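Local coordinates for Sensory/regulatory protein rpfC (Xanthomonas campestris pv. campestris, PDB 3M6M), which probably takes part in two-component signalling as a sensor kinase whose receiver domain, the part seen here, accepts a phosphoryl group on an aspartate, at residues D[19-24]-D[117-122]; D[29-34]-D[41-46]. One frame throughout, in Å; residues are numbered along the deposited sequence.

Overall arrangement
The chain enters through strand 16-20, which lies between strands 40-44 and 61-65 of a five-stranded parallel sheet, and leaves it at the acidic turn of residues 21-23. It then climbs helix 24-35 and returns along edge strand 40-44; contact 2 closes this short loop, packing residues 29-34 against 41-46. Strands 61-65 and 93-97 and their helices follow, then strand 115-118 leads into the loop that returns to the first strand's end, so contact 1 closes a long loop enclosing the whole of contact 2. The two meet directly: backbone bonds join Val19 to Leu42 and Val44, and Val19 also packs on Leu30. Together they tie helix 24-35 to the sheet and the last strand's loop to the metal site.

Contact 1: D[19-24]-D[117-122]; sequences VADDHE and LAKPVV. With MG (magnesium ion), chain T.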
loop_
_atom_site.group_PDB
_atom_site.type_symbol
_atom_site.label_atom_id
_atom_site.label_comp_id
_atom_site.label_asym_id
_atom_site.label_seq_id
_atom_site.Cartn_x
_atom_site.Cartn_y
_atom_site.Cartn_z
ATOM N N VAL D 19 -23.653 -16.130 34.456
ATOM C CA VAL D 19 -22.405 -15.729 35.099
ATOM C C VAL D 19 -21.349 -16.824 34.972
ATOM O O VAL D 19 -21.635 -18.001 35.200
ATOM C CB VAL D 19 -22.624 -15.374 36.597
ATOM C CG1 VAL D 19 -21.322 -14.932 37.246
ATOM C CG2 VAL D 19 -23.677 -14.284 36.748
ATOM N N ALA D 20 -20.134 -16.426 34.600
ATOM C CA ALA D 20 -19.007 -17.351 34.515
ATOM C C ALA D 20 -17.801 -16.869 35.322
ATOM O O ALA D 20 -17.295 -15.766 35.108
ATOM C CB ALA D 20 -18.617 -17.593 33.064
ATOM N N ASP D 21 -17.362 -17.711 36.254
ATOM C CA ASP D 21 -16.140 -17.490 37.026
ATOM C C ASP D 21 -15.616 -18.836 37.512
ATOM O O ASP D 21 -16.395 -19.687 37.952
ATOM C CB ASP D 21 -16.398 -16.559 38.214
ATOM C CG ASP D 21 -15.116 -16.036 38.835
ATOM O OD1 ASP D 21 -14.334 -16.844 39.384
ATOM O OD2 ASP D 21 -14.895 -14.810 38.787
ATOM N N ASP D 22 -14.299 -19.019 37.436
ATOM C CA ASP D 22 -13.679 -20.301 37.784
ATOM C C ASP D 22 -13.601 -20.576 39.291
ATOM O O ASP D 22 -13.403 -21.721 39.703
ATOM C CB ASP D 22 -12.301 -20.456 37.118
ATOM C CG ASP D 22 -11.348 -19.320 37.450
ATOM O OD1 ASP D 22 -11.698 -18.145 37.207
ATOM O OD2 ASP D 22 -10.235 -19.606 37.936
ATOM N N HIS D 23 -13.764 -19.532 40.102
ATOM C CA HIS D 23 -13.756 -19.677 41.558
ATOM C C HIS D 23 -15.165 -19.688 42.146
ATOM O O HIS D 23 -16.017 -18.881 41.760
ATOM C CB HIS D 23 -12.895 -18.592 42.212
ATOM C CG HIS D 23 -11.425 -18.807 42.031
ATOM N ND1 HIS D 23 -10.697 -18.184 41.039
ATOM C CD2 HIS D 23 -10.549 -19.591 42.704
ATOM C CE1 HIS D 23 -9.435 -18.569 41.115
ATOM N NE2 HIS D 23 -9.319 -19.422 42.115
ATOM N N GLU D 24 -15.393 -20.611 43.080
ATOM C CA GLU D 24 -16.701 -20.819 43.707
ATOM C C GLU D 24 -17.209 -19.590 44.461
ATOM O O GLU D 24 -18.377 -19.219 44.331
ATOM C CB GLU D 24 -16.655 -22.037 44.640
ATOM C CG GLU D 24 -18.010 -22.456 45.215
ATOM C CD GLU D 24 -17.920 -23.680 46.114
ATOM O OE1 GLU D 24 -17.484 -24.749 45.632
ATOM O OE2 GLU D 24 -18.298 -23.577 47.303
ATOM N N LEU D 117 -15.935 -3.950 34.222
ATOM C CA LEU D 117 -16.015 -3.518 35.615
ATOM C C LEU D 117 -14.992 -4.220 36.499
ATOM O O LEU D 117 -14.665 -5.389 36.285
ATOM C CB LEU D 117 -17.429 -3.720 36.163
ATOM C CG LEU D 117 -18.522 -2.806 35.599
ATOM C CD1 LEU D 117 -19.882 -3.470 35.723
ATOM C CD2 LEU D 117 -18.516 -1.442 36.283
ATOM N N ALA D 118 -14.494 -3.489 37.494
ATOM C CA ALA D 118 -13.440 -3.980 38.373
ATOM C C ALA D 118 -13.949 -4.983 39.404
ATOM O O ALA D 118 -15.088 -4.896 39.870
ATOM C CB ALA D 118 -12.736 -2.812 39.063
ATOM N N LYS D 119 -13.087 -5.939 39.736
ATOM C CA LYS D 119 -13.320 -6.877 40.826
ATOM C C LYS D 119 -12.443 -6.491 42.028
ATOM O O LYS D 119 -11.291 -6.092 41.839
ATOM C CB LYS D 119 -13.004 -8.301 40.367
ATOM C CG LYS D 119 -14.145 -9.007 39.653
ATOM C CD LYS D 119 -13.692 -10.326 39.031
ATOM C CE LYS D 119 -13.695 -11.479 40.022
ATOM N NZ LYS D 119 -13.175 -12.724 39.394
ATOM N N PRO D 120 -12.977 -6.599 43.267
ATOM C CA PRO D 120 -14.330 -7.033 43.640
ATOM C C PRO D 120 -15.399 -6.077 43.127
ATOM O O PRO D 120 -15.206 -4.857 43.148
ATOM C CB PRO D 120 -14.295 -7.031 45.173
ATOM C CG PRO D 120 -13.197 -6.102 45.531
ATOM C CD PRO D 120 -12.170 -6.272 44.458
ATOM N N VAL D 121 -16.512 -6.638 42.669
ATOM C CA VAL D 121 -17.543 -5.857 41.992
ATOM C C VAL D 121 -18.333 -4.954 42.948
ATOM O O VAL D 121 -18.754 -5.382 44.027
ATOM C CB VAL D 121 -18.478 -6.764 41.132
ATOM C CG1 VAL D 121 -19.432 -7.586 42.004
ATOM C CG2 VAL D 121 -19.243 -5.937 40.109
ATOM N N VAL D 122 -18.497 -3.696 42.549
ATOM C CA VAL D 122 -19.360 -2.761 43.260
ATOM C C VAL D 122 -20.792 -3.009 42.791
ATOM O O VAL D 122 -21.092 -2.893 41.598
ATOM C CB VAL D 122 -18.951 -1.280 43.018
ATOM C CG1 VAL D 122 -19.787 -0.338 43.883
ATOM C CG2 VAL D 122 -17.465 -1.071 43.296
HETATM MG MG MG T . -10.415 -16.004 37.691
#
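Lys119 and Asp21 reach for each other from opposite directions and meet in a salt bridge, NZ lying 2.8 Å from OD2. It spans a wide gap, for the nearest CA atoms of the two segments, those of Asp21 and Lys119, are still 11.6 Å apart. A lysine suits the place because its long chain, bent once at chi3 (83°), can carry a charge that far, and a second salt bridge, to Asp65, holds the same ammonium group.

The firm part of the contact is the buried carboxylate of Asp21. With CG anti to the backbone N (chi1 -166°), it faces the lysine, which takes the syn lone pair of OD2. Through its anti lone pair OD1 accepts from the backbone N of His23, 2.8 Å away, in a nearly straight bond (165° at the hydrogen), forming an Asx turn just before helix 24-35; Asn26 also donates to OD1. Bonds at both oxygens therefore fix the rotation of the group.

Around this one tight bond little else meets: just 61 Å² is buried between the segments, Lys119 is partly exposed, and the His23 side chain is exposed. Alongside, Asp22 OD1 binds the magnesium ion at 2.5 Å, with Asp65 and the backbone O of His67 as the other protein ligands. Beyond the lysine, a cis peptide bond precedes Pro120 as the chain turns toward helix 123-133. Paired acidic residues, a magnesium ion and a lysine before a cis-proline together mark the phosphorylation site of a CheY-like receiver domain.

Contact 2: D[29-34]-D[41-46]; sequences VLQRLL and VLCVNG
Gln31 sets its CG anti to the backbone N (chi1 -173°) and runs on extended past the face of strand 41-44, which brings the amide beside Cys43, whereas Leu34 has CG between N and the carbonyl carbon (chi1 68°), which brings CD1 to Val41. This is the helix-on-strand packing of a beta-alpha-beta crossover in the CheY-like fold: helix 29-34 runs almost exactly antiparallel to the strand (173°), their axes 9.1 Å apart.

Val41 and Cys43 alternate with Leu42, so the first two face the helix while Leu42 points away. The branched Val41 sits against two helix residues about one turn apart: its CG2 meets Leu34 CD1 at 3.5 Å, and its CB lies 4.2 Å from Gln31 CG. Leucine suits the buried side, where it also touches Met17, and Val41 also packs on Val19, both from the neighbouring strand 16-20. Glutamine suits the partly exposed margin, because its methylene groups pack on the strand while the amide at its tip lies at that margin. Cys43, with a short side chain facing the helix, presents its sulfur to that glutamine, SG standing 4.0 Å from Gln31 CB and 3.5 Å from Gln31 OE1.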
loop_
_atom_site.group_PDB
_atom_site.type_symbol
_atom_site.label_atom_id
_atom_site.label_comp_id
_atom_site.label_asym_id
_atom_site.label_seq_id
_atom_site.Cartn_x
_atom_site.Cartn_y
_atom_site.Cartn_z
ATOM N N VAL D 29 -20.983 -14.777 45.471
ATOM C CA VAL D 29 -21.218 -13.360 45.788
ATOM C C VAL D 29 -21.992 -12.639 44.680
ATOM O O VAL D 29 -22.796 -11.750 44.959
ATOM C CB VAL D 29 -19.914 -12.577 46.161
ATOM C CG1 VAL D 29 -19.298 -13.123 47.446
ATOM C CG2 VAL D 29 -18.896 -12.590 45.023
ATOM N N LEU D 30 -21.751 -13.038 43.432
ATOM C CA LEU D 30 -22.453 -12.468 42.284
ATOM C C LEU D 30 -23.907 -12.926 42.223
ATOM O O LEU D 30 -24.799 -12.121 41.960
ATOM C CB LEU D 30 -21.724 -12.797 40.977
ATOM C CG LEU D 30 -20.501 -11.940 40.628
ATOM C CD1 LEU D 30 -19.617 -12.639 39.605
ATOM C CD2 LEU D 30 -20.913 -10.559 40.126
ATOM N N GLN D 31 -24.137 -14.214 42.478
ATOM C CA GLN D 31 -25.487 -14.779 42.519
ATOM C C GLN D 31 -26.337 -14.119 43.607
ATOM O O GLN D 31 -27.493 -13.767 43.368
ATOM C CB GLN D 31 -25.426 -16.297 42.735
ATOM C CG GLN D 31 -26.768 -17.015 42.621
ATOM C CD GLN D 31 -26.642 -18.526 42.720
ATOM O OE1 GLN D 31 -25.828 -19.143 42.031
ATOM N NE2 GLN D 31 -27.459 -19.133 43.575
ATOM N N ARG D 32 -25.748 -13.946 44.789
ATOM C CA ARG D 32 -26.433 -13.355 45.939
ATOM C C ARG D 32 -26.864 -11.906 45.724
ATOM O O ARG D 32 -28.002 -11.545 46.030
ATOM C CB ARG D 32 -25.561 -13.459 47.193
ATOM C CG ARG D 32 -25.784 -14.723 48.016
ATOM C CD ARG D 32 -24.779 -14.840 49.161
ATOM N NE ARG D 32 -24.604 -13.583 49.894
ATOM C CZ ARG D 32 -25.329 -13.204 50.944
ATOM N NH1 ARG D 32 -26.299 -13.981 51.415
ATOM N NH2 ARG D 32 -25.081 -12.041 51.531
ATOM N N LEU D 33 -25.959 -11.082 45.194
ATOM C CA LEU D 33 -26.213 -9.645 45.065
ATOM C C LEU D 33 -27.219 -9.280 43.969
ATOM O O LEU D 33 -28.001 -8.342 44.137
ATOM C CB LEU D 33 -24.902 -8.850 44.914
ATOM C CG LEU D 33 -24.061 -8.848 43.631
ATOM C CD1 LEU D 33 -24.587 -7.836 42.617
ATOM C CD2 LEU D 33 -22.612 -8.530 43.961
ATOM N N LEU D 34 -27.202 -10.015 42.858
ATOM C CA LEU D 34 -28.089 -9.701 41.735
ATOM C C LEU D 34 -29.398 -10.505 41.717
ATOM O O LEU D 34 -30.219 -10.344 40.812
ATOM C CB LEU D 34 -27.343 -9.746 40.388
ATOM C CG LEU D 34 -26.795 -11.037 39.776
ATOM C CD1 LEU D 34 -27.814 -11.666 38.853
ATOM C CD2 LEU D 34 -25.525 -10.732 39.002
ATOM N N VAL D 41 -30.585 -16.024 37.918
ATOM C CA VAL D 41 -29.160 -16.267 37.685
ATOM C C VAL D 41 -28.857 -17.730 37.360
ATOM O O VAL D 41 -29.494 -18.641 37.892
ATOM C CB VAL D 41 -28.297 -15.875 38.921
ATOM C CG1 VAL D 41 -26.931 -15.361 38.482
ATOM C CG2 VAL D 41 -28.996 -14.834 39.785
ATOM N N LEU D 42 -27.888 -17.939 36.473
ATOM C CA LEU D 42 -27.234 -19.236 36.317
ATOM C C LEU D 42 -25.721 -19.030 36.342
ATOM O O LEU D 42 -25.177 -18.231 35.573
ATOM C CB LEU D 42 -27.660 -19.949 35.026
ATOM C CG LEU D 42 -27.160 -21.394 34.852
ATOM C CD1 LEU D 42 -27.995 -22.389 35.658
ATOM C CD2 LEU D 42 -27.131 -21.798 33.389
ATOM N N CYS D 43 -25.055 -19.747 37.241
ATOM C CA CYS D 43 -23.607 -19.665 37.378
ATOM C C CYS D 43 -22.932 -20.882 36.773
ATOM O O CYS D 43 -23.394 -22.011 36.945
ATOM C CB CYS D 43 -23.212 -19.510 38.843
ATOM S SG CYS D 43 -23.741 -17.948 39.545
ATOM N N VAL D 44 -21.833 -20.636 36.067
ATOM C CA VAL D 44 -21.106 -21.693 35.381
ATOM C C VAL D 44 -19.592 -21.551 35.612
ATOM O O VAL D 44 -19.116 -20.476 35.992
ATOM C CB VAL D 44 -21.519 -21.759 33.883
ATOM C CG1 VAL D 44 -20.575 -20.951 32.989
ATOM C CG2 VAL D 44 -21.638 -23.206 33.432
ATOM N N ASN D 45 -18.844 -22.630 35.391
ATOM C CA ASN D 45 -17.445 -22.712 35.832
ATOM C C ASN D 45 -16.384 -22.131 34.885
ATOM O O ASN D 45 -15.247 -21.892 35.301
ATOM C CB ASN D 45 -17.085 -24.161 36.192
ATOM C CG ASN D 45 -17.713 -24.624 37.502
ATOM O OD1 ASN D 45 -17.317 -25.651 38.054
ATOM N ND2 ASN D 45 -18.690 -23.873 38.005
ATOM N N GLY D 46 -16.746 -21.915 33.623
ATOM C CA GLY D 46 -15.790 -21.431 32.627
ATOM C C GLY D 46 -16.421 -20.871 31.369
ATOM O O GLY D 46 -17.645 -20.811 31.254
#